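Local coordinates for protein beta-d-glucoside glucohydrolase (Hypocrea jecorina, PDB 3ZZ1) that probably hydrolyses terminal, non-reducing beta-D-glucosyl residues to release beta-D-glucose, as a secreted family 3 beta-glucosidase of cellulose degradation, at residues 58-63 with 309-314; 64-69 with 104-109; 151-156 with 304-309; 378-381 with 385-388. All coordinates share one frame; numbering follows the deposited sequence.

Contact 1 of 4, residues 58-63 with 309-314; sequences CLQDGP and FNISRN. With NAG (2-acetamido-2-deoxy-beta-D-glucopyranose), chain B.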
loop_
_atom_site.group_PDB
_atom_site.type_symbol
_atom_site.label_atom_id
_atom_site.label_comp_id
_atom_site.label_asym_id
_atom_site.label_seq_id
_atom_site.Cartn_x
_atom_site.Cartn_y
_atom_site.Cartn_z
ATOM N N CYS A 58 -3.827 -16.520 -16.492
ATOM C CA CYS A 58 -3.243 -16.975 -15.237
ATOM C C CYS A 58 -3.118 -15.812 -14.261
ATOM O O CYS A 58 -2.387 -14.847 -14.514
ATOM C CB CYS A 58 -1.890 -17.648 -15.485
ATOM S SG CYS A 58 -0.905 -17.949 -13.990
ATOM N N LEU A 59 -3.853 -15.912 -13.157
ATOM C CA LEU A 59 -3.896 -14.862 -12.144
ATOM C C LEU A 59 -3.222 -15.344 -10.867
ATOM O O LEU A 59 -3.511 -16.437 -10.390
ATOM C CB LEU A 59 -5.340 -14.445 -11.853
ATOM C CG LEU A 59 -6.156 -13.899 -13.029
ATOM C CD1 LEU A 59 -6.947 -15.001 -13.730
ATOM C CD2 LEU A 59 -7.090 -12.810 -12.540
ATOM N N GLN A 60 -2.324 -14.521 -10.326
ATOM C CA GLN A 60 -1.563 -14.885 -9.130
ATOM C C GLN A 60 -1.427 -13.718 -8.161
ATOM O O GLN A 60 -1.285 -12.566 -8.574
ATOM C CB GLN A 60 -0.165 -15.374 -9.522
ATOM C CG GLN A 60 0.533 -16.252 -8.477
ATOM C CD GLN A 60 0.202 -17.735 -8.621
ATOM O OE1 GLN A 60 0.774 -18.579 -7.931
ATOM N NE2 GLN A 60 -0.716 -18.053 -9.516
ATOM N N ASP A 61 -1.468 -14.034 -6.869
ATOM C CA ASP A 61 -1.082 -13.095 -5.825
ATOM C C ASP A 61 0.432 -12.864 -5.899
ATOM O O ASP A 61 1.150 -13.693 -6.453
ATOM C CB ASP A 61 -1.467 -13.652 -4.450
ATOM C CG ASP A 61 -2.959 -13.566 -4.180
ATOM O OD1 ASP A 61 -3.558 -12.496 -4.440
ATOM O OD2 ASP A 61 -3.531 -14.567 -3.695
ATOM N N GLY A 62 0.927 -11.734 -5.397
ATOM C CA GLY A 62 0.121 -10.625 -4.907
ATOM C C GLY A 62 0.908 -9.324 -4.937
ATOM O O GLY A 62 1.854 -9.185 -5.718
ATOM N N PRO A 63 0.544 -8.373 -4.060
ATOM C CA PRO A 63 1.065 -7.003 -4.059
ATOM C C PRO A 63 2.573 -6.843 -3.803
ATOM O O PRO A 63 3.131 -5.805 -4.157
ATOM C CB PRO A 63 0.258 -6.324 -2.942
ATOM C CG PRO A 63 -0.967 -7.170 -2.792
ATOM C CD PRO A 63 -0.480 -8.559 -3.015
ATOM N N PHE A 309 3.649 -20.778 -17.639
ATOM C CA PHE A 309 3.525 -20.730 -16.188
ATOM C C PHE A 309 4.464 -21.720 -15.506
ATOM O O PHE A 309 4.420 -22.921 -15.776
ATOM C CB PHE A 309 2.079 -20.985 -15.738
ATOM C CG PHE A 309 1.928 -21.124 -14.242
ATOM C CD1 PHE A 309 1.953 -20.000 -13.420
ATOM C CD2 PHE A 309 1.774 -22.381 -13.653
ATOM C CE1 PHE A 309 1.819 -20.120 -12.033
ATOM C CE2 PHE A 309 1.643 -22.510 -12.271
ATOM C CZ PHE A 309 1.663 -21.375 -11.457
ATOM N N ASN A 310 5.303 -21.199 -14.618
ATOM C CA ASN A 310 6.190 -22.023 -13.820
ATOM C C ASN A 310 6.728 -21.209 -12.649
ATOM O O ASN A 310 7.526 -20.288 -12.832
ATOM C CB ASN A 310 7.321 -22.586 -14.691
ATOM C CG ASN A 310 8.243 -23.524 -13.938
ATOM O OD1 ASN A 310 8.222 -23.600 -12.706
ATOM N ND2 ASN A 310 9.067 -24.250 -14.688
ATOM N N ILE A 311 6.274 -21.548 -11.446
ATOM C CA ILE A 311 6.694 -20.822 -10.239
ATOM C C ILE A 311 7.885 -21.479 -9.532
ATOM O O ILE A 311 8.210 -21.133 -8.397
ATOM C CB ILE A 311 5.511 -20.565 -9.259
ATOM C CG1 ILE A 311 4.684 -21.839 -9.058
ATOM C CG2 ILE A 311 4.635 -19.400 -9.771
ATOM C CD1 ILE A 311 3.661 -21.745 -7.951
ATOM N N SER A 312 8.544 -22.413 -10.212
ATOM C CA SER A 312 9.783 -22.999 -9.694
ATOM C C SER A 312 11.016 -22.282 -10.250
ATOM O O SER A 312 12.128 -22.447 -9.731
ATOM C CB SER A 312 9.847 -24.500 -9.986
ATOM O OG SER A 312 8.849 -25.196 -9.259
ATOM N N ARG A 313 10.811 -21.483 -11.298
ATOM C CA ARG A 313 11.890 -20.731 -11.935
ATOM C C ARG A 313 12.486 -19.702 -10.997
ATOM O O ARG A 313 11.752 -19.001 -10.291
ATOM C CB ARG A 313 11.376 -20.003 -13.175
ATOM C CG ARG A 313 11.380 -20.815 -14.436
ATOM C CD ARG A 313 10.765 -20.017 -15.566
ATOM N NE ARG A 313 10.121 -20.898 -16.537
ATOM C CZ ARG A 313 9.016 -20.595 -17.206
ATOM N NH1 ARG A 313 8.415 -19.426 -17.016
ATOM N NH2 ARG A 313 8.505 -21.469 -18.064
ATOM N N ASN A 314 13.816 -19.613 -11.001
ATOM C CA ASN A 314 14.529 -18.562 -10.284
ATOM C C ASN A 314 14.523 -17.296 -11.127
ATOM O O ASN A 314 15.289 -17.164 -12.089
ATOM C CB ASN A 314 15.962 -18.986 -9.949
ATOM C CG ASN A 314 16.669 -18.005 -9.011
ATOM O OD1 ASN A 314 16.329 -16.817 -8.938
ATOM N ND2 ASN A 314 17.670 -18.505 -8.293
HETATM C C1 NAG B . 10.018 -25.152 -14.102
HETATM C C2 NAG B . 10.277 -26.363 -14.992
HETATM C C3 NAG B . 11.460 -27.185 -14.469
HETATM C C4 NAG B . 12.665 -26.295 -14.158
HETATM C C5 NAG B . 12.242 -25.150 -13.251
HETATM C C6 NAG B . 13.400 -24.213 -12.904
HETATM C C7 NAG B . 8.408 -27.375 -16.218
HETATM C C8 NAG B . 7.151 -28.180 -16.103
HETATM N N2 NAG B . 9.049 -27.134 -15.075
HETATM O O3 NAG B . 11.841 -28.121 -15.451
HETATM O O4 NAG B . 13.688 -27.034 -13.535
HETATM O O5 NAG B . 11.221 -24.431 -13.910
HETATM O O6 NAG B . 13.756 -23.425 -14.022
HETATM O O7 NAG B . 8.791 -26.982 -17.321
#

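Contact 2 of 4, residues 64-69 with 104-109; sequences LGVRYS and SGIHVI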
loop_
_atom_site.group_PDB
_atom_site.type_symbol
_atom_site.label_atom_id
_atom_site.label_comp_id
_atom_site.label_asym_id
_atom_site.label_seq_id
_atom_site.Cartn_x
_atom_site.Cartn_y
_atom_site.Cartn_z
ATOM N N LEU A 64 3.219 -7.834 -3.190
ATOM C CA LEU A 64 4.667 -7.752 -2.929
ATOM C C LEU A 64 5.491 -8.867 -3.584
ATOM O O LEU A 64 6.645 -9.100 -3.216
ATOM C CB LEU A 64 4.964 -7.652 -1.423
ATOM C CG LEU A 64 4.405 -8.665 -0.412
ATOM C CD1 LEU A 64 5.107 -10.003 -0.472
ATOM C CD2 LEU A 64 4.499 -8.109 0.997
ATOM N N GLY A 65 4.898 -9.557 -4.552
ATOM C CA GLY A 65 5.616 -10.599 -5.272
ATOM C C GLY A 65 4.787 -11.818 -5.605
ATOM O O GLY A 65 3.591 -11.878 -5.305
ATOM N N VAL A 66 5.440 -12.795 -6.225
ATOM C CA VAL A 66 4.768 -13.988 -6.730
ATOM C C VAL A 66 4.507 -14.965 -5.589
ATOM O O VAL A 66 5.442 -15.452 -4.956
ATOM C CB VAL A 66 5.601 -14.686 -7.843
ATOM C CG1 VAL A 66 4.822 -15.839 -8.454
ATOM C CG2 VAL A 66 6.005 -13.692 -8.930
ATOM N N ARG A 67 3.231 -15.251 -5.337
ATOM C CA ARG A 67 2.839 -16.204 -4.297
ATOM C C ARG A 67 3.056 -17.647 -4.737
ATOM O O ARG A 67 2.862 -17.980 -5.905
ATOM C CB ARG A 67 1.374 -15.996 -3.915
ATOM C CG ARG A 67 0.934 -16.711 -2.638
ATOM C CD ARG A 67 -0.544 -16.495 -2.411
ATOM N NE ARG A 67 -1.011 -17.053 -1.148
ATOM C CZ ARG A 67 -2.283 -17.063 -0.758
ATOM N NH1 ARG A 67 -3.231 -16.538 -1.534
ATOM N NH2 ARG A 67 -2.608 -17.598 0.411
ATOM N N TYR A 68 3.457 -18.482 -3.777
ATOM C CA TYR A 68 3.699 -19.925 -3.955
ATOM C C TYR A 68 4.959 -20.251 -4.752
ATOM O O TYR A 68 5.270 -21.418 -4.986
ATOM C CB TYR A 68 2.482 -20.647 -4.559
ATOM C CG TYR A 68 1.187 -20.479 -3.794
ATOM C CD1 TYR A 68 1.075 -20.891 -2.462
ATOM C CD2 TYR A 68 0.066 -19.931 -4.413
ATOM C CE1 TYR A 68 -0.122 -20.743 -1.766
ATOM C CE2 TYR A 68 -1.126 -19.783 -3.737
ATOM C CZ TYR A 68 -1.220 -20.188 -2.414
ATOM O OH TYR A 68 -2.413 -20.030 -1.749
ATOM N N SER A 69 5.694 -19.224 -5.153
ATOM C CA SER A 69 6.916 -19.424 -5.910
ATOM C C SER A 69 8.077 -19.774 -4.991
ATOM O O SER A 69 8.139 -19.319 -3.848
ATOM C CB SER A 69 7.242 -18.182 -6.734
ATOM O OG SER A 69 8.477 -18.326 -7.410
ATOM N N SER A 104 7.665 -15.752 -14.648
ATOM C CA SER A 104 7.013 -16.936 -14.086
ATOM C C SER A 104 5.797 -17.376 -14.915
ATOM O O SER A 104 5.150 -18.376 -14.599
ATOM C CB SER A 104 6.602 -16.683 -12.629
ATOM O OG SER A 104 7.732 -16.390 -11.822
ATOM N N GLY A 105 5.492 -16.621 -15.969
ATOM C CA GLY A 105 4.424 -16.978 -16.899
ATOM C C GLY A 105 3.033 -16.714 -16.369
ATOM O O GLY A 105 2.079 -17.406 -16.731
ATOM N N ILE A 106 2.931 -15.710 -15.503
ATOM C CA ILE A 106 1.664 -15.250 -14.960
ATOM C C ILE A 106 1.255 -13.989 -15.710
ATOM O O ILE A 106 2.078 -13.089 -15.909
ATOM C CB ILE A 106 1.795 -14.934 -13.454
ATOM C CG1 ILE A 106 2.203 -16.192 -12.679
ATOM C CG2 ILE A 106 0.497 -14.337 -12.907
ATOM C CD1 ILE A 106 3.001 -15.914 -11.420
ATOM N N HIS A 107 -0.013 -13.918 -16.113
ATOM C CA HIS A 107 -0.533 -12.758 -16.839
ATOM C C HIS A 107 -0.999 -11.628 -15.914
ATOM O O HIS A 107 -0.819 -10.447 -16.230
ATOM C CB HIS A 107 -1.682 -13.169 -17.763
ATOM C CG HIS A 107 -1.345 -14.301 -18.681
ATOM N ND1 HIS A 107 -1.885 -15.562 -18.535
ATOM C CD2 HIS A 107 -0.515 -14.368 -19.748
ATOM C CE1 HIS A 107 -1.406 -16.355 -19.476
ATOM N NE2 HIS A 107 -0.571 -15.654 -20.225
ATOM N N VAL A 108 -1.604 -11.987 -14.786
ATOM C CA VAL A 108 -2.201 -10.995 -13.897
ATOM C C VAL A 108 -1.656 -11.129 -12.480
ATOM O O VAL A 108 -1.713 -12.206 -11.888
ATOM C CB VAL A 108 -3.763 -11.086 -13.860
ATOM C CG1 VAL A 108 -4.346 -9.835 -13.251
ATOM C CG2 VAL A 108 -4.345 -11.291 -15.255
ATOM N N ILE A 109 -1.115 -10.029 -11.958
ATOM C CA ILE A 109 -0.690 -9.961 -10.560
ATOM C C ILE A 109 -1.751 -9.226 -9.736
ATOM O O ILE A 109 -2.222 -8.144 -10.119
ATOM C CB ILE A 109 0.724 -9.323 -10.394
ATOM C CG1 ILE A 109 1.265 -9.551 -8.974
ATOM C CG2 ILE A 109 0.720 -7.840 -10.755
ATOM C CD1 ILE A 109 1.611 -11.003 -8.663
HETATM O O HOH W 1 8.972 -18.048 -10.007
#

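Contact 3 of 4, residues 151-156 with 304-309; sequences VGVQAT and AGYPSF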
loop_
_atom_site.group_PDB
_atom_site.type_symbol
_atom_site.label_atom_id
_atom_site.label_comp_id
_atom_site.label_asym_id
_atom_site.label_seq_id
_atom_site.Cartn_x
_atom_site.Cartn_y
_atom_site.Cartn_z
ATOM N N VAL A 151 6.263 -3.768 -18.111
ATOM C CA VAL A 151 6.879 -5.070 -18.357
ATOM C C VAL A 151 5.966 -5.947 -19.216
ATOM O O VAL A 151 6.417 -6.911 -19.835
ATOM C CB VAL A 151 7.206 -5.786 -17.012
ATOM C CG1 VAL A 151 7.730 -7.206 -17.245
ATOM C CG2 VAL A 151 8.209 -4.969 -16.214
ATOM N N GLY A 152 4.683 -5.602 -19.258
ATOM C CA GLY A 152 3.716 -6.340 -20.063
ATOM C C GLY A 152 2.919 -7.309 -19.215
ATOM O O GLY A 152 2.523 -8.385 -19.677
ATOM N N VAL A 153 2.688 -6.909 -17.967
ATOM C CA VAL A 153 1.931 -7.695 -17.002
ATOM C C VAL A 153 0.695 -6.899 -16.617
ATOM O O VAL A 153 0.750 -5.670 -16.550
ATOM C CB VAL A 153 2.789 -7.988 -15.734
ATOM C CG1 VAL A 153 1.977 -8.718 -14.656
ATOM C CG2 VAL A 153 4.028 -8.787 -16.105
ATOM N N GLN A 154 -0.416 -7.593 -16.373
ATOM C CA GLN A 154 -1.641 -6.942 -15.906
ATOM C C GLN A 154 -1.606 -6.726 -14.392
ATOM O O GLN A 154 -1.348 -7.660 -13.629
ATOM C CB GLN A 154 -2.881 -7.765 -16.274
ATOM C CG GLN A 154 -3.127 -7.946 -17.762
ATOM C CD GLN A 154 -4.496 -8.538 -18.047
ATOM O OE1 GLN A 154 -5.467 -8.231 -17.360
ATOM N NE2 GLN A 154 -4.582 -9.387 -19.064
ATOM N N ALA A 155 -1.869 -5.492 -13.965
ATOM C CA ALA A 155 -2.001 -5.173 -12.543
ATOM C C ALA A 155 -3.469 -5.155 -12.140
ATOM O O ALA A 155 -4.351 -4.942 -12.981
ATOM C CB ALA A 155 -1.344 -3.832 -12.229
ATOM N N THR A 156 -3.729 -5.373 -10.853
ATOM C CA THR A 156 -5.095 -5.414 -10.345
ATOM C C THR A 156 -5.233 -4.518 -9.122
ATOM O O THR A 156 -4.786 -4.875 -8.031
ATOM C CB THR A 156 -5.526 -6.855 -9.986
ATOM O OG1 THR A 156 -5.375 -7.692 -11.133
ATOM C CG2 THR A 156 -6.978 -6.891 -9.529
ATOM N N ALA A 304 3.277 -13.350 -29.558
ATOM C CA ALA A 304 3.890 -14.653 -29.353
ATOM C C ALA A 304 5.117 -14.531 -28.458
ATOM O O ALA A 304 5.868 -13.560 -28.558
ATOM C CB ALA A 304 4.276 -15.262 -30.694
ATOM N N GLY A 305 5.310 -15.511 -27.581
ATOM C CA GLY A 305 6.538 -15.601 -26.801
ATOM C C GLY A 305 6.436 -15.264 -25.326
ATOM O O GLY A 305 7.462 -15.083 -24.662
ATOM N N TYR A 306 5.210 -15.180 -24.806
ATOM C CA TYR A 306 5.002 -14.997 -23.372
ATOM C C TYR A 306 5.410 -16.280 -22.658
ATOM O O TYR A 306 5.010 -17.364 -23.081
ATOM C CB TYR A 306 3.536 -14.669 -23.058
ATOM C CG TYR A 306 3.351 -13.902 -21.763
ATOM C CD1 TYR A 306 3.429 -12.510 -21.744
ATOM C CD2 TYR A 306 3.103 -14.565 -20.561
ATOM C CE1 TYR A 306 3.267 -11.795 -20.564
ATOM C CE2 TYR A 306 2.939 -13.856 -19.365
ATOM C CZ TYR A 306 3.025 -12.470 -19.377
ATOM O OH TYR A 306 2.862 -11.756 -18.211
ATOM N N PRO A 307 6.214 -16.167 -21.582
ATOM C CA PRO A 307 6.681 -17.362 -20.887
ATOM C C PRO A 307 5.524 -18.204 -20.365
ATOM O O PRO A 307 4.462 -17.671 -20.043
ATOM C CB PRO A 307 7.498 -16.794 -19.722
ATOM C CG PRO A 307 7.931 -15.447 -20.187
ATOM C CD PRO A 307 6.742 -14.940 -20.959
ATOM N N SER A 308 5.733 -19.514 -20.306
ATOM C CA SER A 308 4.735 -20.434 -19.781
ATOM C C SER A 308 4.750 -20.362 -18.257
ATOM O O SER A 308 5.746 -19.932 -17.659
ATOM C CB SER A 308 5.034 -21.855 -20.247
ATOM O OG SER A 308 6.292 -22.262 -19.753
ATOM N N PHE A 309 3.649 -20.778 -17.639
ATOM C CA PHE A 309 3.525 -20.730 -16.188
ATOM C C PHE A 309 4.464 -21.720 -15.506
ATOM O O PHE A 309 4.420 -22.921 -15.776
ATOM C CB PHE A 309 2.079 -20.985 -15.738
ATOM C CG PHE A 309 1.928 -21.124 -14.242
ATOM C CD1 PHE A 309 1.953 -20.000 -13.420
ATOM C CD2 PHE A 309 1.774 -22.381 -13.653
ATOM C CE1 PHE A 309 1.819 -20.120 -12.033
ATOM C CE2 PHE A 309 1.643 -22.510 -12.271
ATOM C CZ PHE A 309 1.663 -21.375 -11.457
#

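Contact 4 of 4, residues 378-381 with 385-388; sequences LGMG and GAVN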
loop_
_atom_site.group_PDB
_atom_site.type_symbol
_atom_site.label_atom_id
_atom_site.label_comp_id
_atom_site.label_asym_id
_atom_site.label_seq_id
_atom_site.Cartn_x
_atom_site.Cartn_y
_atom_site.Cartn_z
ATOM N N LEU A 378 10.526 -10.391 11.777
ATOM C CA LEU A 378 9.313 -10.109 11.012
ATOM C C LEU A 378 9.622 -9.288 9.752
ATOM O O LEU A 378 10.329 -8.285 9.817
ATOM C CB LEU A 378 8.320 -9.342 11.899
ATOM C CG LEU A 378 6.941 -8.997 11.326
ATOM C CD1 LEU A 378 6.069 -10.244 11.159
ATOM C CD2 LEU A 378 6.252 -7.979 12.210
ATOM N N GLY A 379 9.071 -9.709 8.618
ATOM C CA GLY A 379 9.294 -9.016 7.353
ATOM C C GLY A 379 8.034 -8.524 6.660
ATOM O O GLY A 379 8.107 -7.722 5.725
ATOM N N MET A 380 6.882 -9.011 7.111
ATOM C CA MET A 380 5.582 -8.661 6.526
ATOM C C MET A 380 4.452 -9.279 7.342
ATOM O O MET A 380 4.692 -10.138 8.190
ATOM C CB MET A 380 5.485 -9.157 5.080
ATOM C CG MET A 380 5.468 -10.680 4.940
ATOM S SD MET A 380 5.654 -11.227 3.236
ATOM C CE MET A 380 7.251 -10.514 2.823
ATOM N N GLY A 381 3.223 -8.861 7.054
ATOM C CA GLY A 381 2.044 -9.437 7.693
ATOM C C GLY A 381 1.628 -10.746 7.051
ATOM O O GLY A 381 2.355 -11.307 6.231
ATOM N N GLY A 385 -1.418 -11.803 0.784
ATOM C CA GLY A 385 -0.424 -10.825 0.347
ATOM C C GLY A 385 0.981 -11.109 0.829
ATOM O O GLY A 385 1.882 -10.289 0.643
ATOM N N ALA A 386 1.162 -12.271 1.453
ATOM C CA ALA A 386 2.474 -12.728 1.896
ATOM C C ALA A 386 3.047 -13.731 0.891
ATOM O O ALA A 386 2.296 -14.344 0.131
ATOM C CB ALA A 386 2.362 -13.355 3.281
ATOM N N VAL A 387 4.373 -13.878 0.879
ATOM C CA VAL A 387 5.056 -14.829 -0.015
ATOM C C VAL A 387 6.182 -15.579 0.711
ATOM O O VAL A 387 6.530 -15.246 1.844
ATOM C CB VAL A 387 5.659 -14.140 -1.281
ATOM C CG1 VAL A 387 4.580 -13.492 -2.148
ATOM C CG2 VAL A 387 6.726 -13.126 -0.893
ATOM N N ASN A 388 6.749 -16.582 0.040
ATOM C CA ASN A 388 7.923 -17.300 0.527
ATOM C C ASN A 388 9.191 -16.453 0.424
ATOM O O ASN A 388 9.387 -15.730 -0.560
ATOM C CB ASN A 388 8.143 -18.574 -0.293
ATOM C CG ASN A 388 7.053 -19.608 -0.091
ATOM O OD1 ASN A 388 6.499 -20.127 -1.062
ATOM N ND2 ASN A 388 6.757 -19.934 1.163
#

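Contact 1 of 4, residues 58-63 with 309-314
Next to Phe309, the residue that lies against Cys58, the side-chain OD1 of Asn310 accepts the backbone N-H of Ser312 (N to OD1 2.8 Å), the donor tilted 26° from the carbonyl plane. This is an Asx turn. It fixes one side of the amide, which probably limits its rotation; the other side, ND2, carries the glycan through a covalent bond of 1.4 Å from Asn310 ND2 to C1 of the N-acetylglucosamine. Asn310 CB also sits over one face of the Arg313 guanidinium, 3.6 Å above the plane, and the CG of Arg313 comes to 3.6 Å from the sugar O6. The sugar is thus tethered on the side of the loop turned from 58-63.

The loop's other side meets the strand. With CG anti to its backbone N (chi1 173°), Phe309 swings its ring to Cys58, whose SG lies 3.6 Å from CD1 of the ring and 4.4 Å from the ring centre. The sulfur approaches obliquely, a Cys sulfur-aromatic contact, and it is the disulfide sulfur joined to Cys42. Gln60 crosses the same ring at about a right angle, its amide plane 49° from the ring plane, while Ile311 brings its CD1 up to the amide end of Gln60.

Strand 58-60 lies between strand 44-45, antiparallel to it, and the parallel strand 108-109 in the sheet of the N-terminal domain. Covering its cysteine and glutamine, 309-314 belongs to the long connection from helix 282-298 to helix 320-329.

Contact 2 of 4, residues 64-69 with 104-109
Ser104 reaches Val66 where helix 87-103 gives way to strand 108-109, the return half of a beta-alpha-beta crossover that starts from the parallel strand 58-60. Its OG lies 4.3 Å from Val66 CG2 and has two hydrogen-bond partners: the backbone O of Glu100 in the helix, and a water that donates to OG over 2.8 Å. That water also bonds Ser69 OG, at 2.7 Å, and so bridges the two segments at their polar end. Gly105 then ends the helix in a Schellman motif, its positive phi of 76° turning the chain toward the sheet.

Ile106 comes next and carries the apolar centre of the contact. Its CD1 and CG1 of Val66 meet tip to tip at 3.5 Å, a little tighter than usual van der Waals contact. Val66 CG1 stands anti to its own backbone N (chi1 -174°), which turns that methyl toward the isoleucine. Val66 also opens a type II turn with Tyr68 at the position of positive phi, a turn that carries Val66 and Ser69 at its two ends, both near 104-109. Val101 of helix 87-103 packs against Val66, Ile106 and Ile109 alike, closing this buried cluster from the helix side.

Past His107 and Val108, the strand presents Ile109. Its delta methyl comes up to the backbone of the loop rather than to a side chain: CD1 stops 4.0 Å from the carbonyl O of Gly65.

Contact 3 of 4, residues 151-156 with 304-309
Tyr306 meets Gly152 with the edge of its ring. The carbonyl O of the glycine lies near the ring plane, 3.6 Å from CE1, so the oxygen faces the polarised rim of ring C-H groups rather than the pi cloud. The phenol OH is 3.7 Å from that same Gly152 O, but its hydrogen-bonding partner lies elsewhere, in the backbone O of Ile106. With CG anti to the backbone N (chi1 -155°), the tyrosine reaches away from its own loop, and the end of the ring comes nearer the other segment than its root does.

Just past helix 134-150, Gly152 is the first residue to leave helical backbone angles, with a phi of 100°, where any CB would collide with the carbonyl O of Val151. From there the chain enters strand 154-160, which runs parallel to strand 108-109 in the sheet of the N-terminal, TIM-barrel-related domain.

Val153, the next residue, crosses the tyrosine side chain at about a right angle, and its CG2 is 3.8 Å from Tyr306 OH. Val101 and Lys102 of helix 87-103 also touch Val153, and Lys102 touches Tyr306 as well.

Contact 4 of 4, residues 378-381 with 385-388
Within the long irregular connection between strand 348-352 and helix 395-404 of the C-terminal domain, the chain doubles back on itself, and Met380 and Gly381 close against Ala386 and Val387. Met380 makes the largest share of the contact. Its CG sits in the crowded position between backbone N and carbonyl carbon (chi1 67°), from which the side chain runs out to lay its sulfur on the backbone of the returning limb. SD is 3.8 Å from Ala386 CA, equally 3.8 Å from Val387 N, and 3.9 Å from the Ala386 methyl CB. A bend at chi3 (60°) then turns the terminal methyl toward the valine, CE ending 4.6 Å from Val387 CG2.

Ala386 is engaged on two fronts: besides the sulfur, its CB has the carbonyl O of Gly381 at 3.6 Å. Contact here is between a thioether, methyl groups and backbone, and all four touching residues are buried. Tyr389 and Ser507 add to the packing round Met380, and the backbone of Ser507 also bonds that of Gly379.

Strand 348-352, from which this connection departs, is flanked in its sheet by strands 430-437 and 409-413, both parallel to it. Beside the methionine end, Val387 packs on Leu64, in the connection that leads from strand 58-60 to helix 78-83 of the N-terminal domain.

Contacts 1, 2 and 3 sit on neighbouring strands of one sheet, 58-60, 108-109 and 154-160. Contacts 1 and 2 nearly coincide, their centres about 3 Å apart, and are stitched by Asn310 N to Ser104 O (2.8 Å) and Gln60 N to Val108 O (2.9 Å). Contact 3, its centre about 10 Å from the centres of both, shares Phe309 with contact 1 and joins contact 2 through the Tyr306 hydroxyl. Contact 4 belongs to the next domain but touches contact 2, Leu64 CG lying 3.2 Å from Gly385 O; Arg67 adds a salt bridge to Asp370. In family 3 enzymes the active site lies between these two domains. The glycan is tied to contact 1.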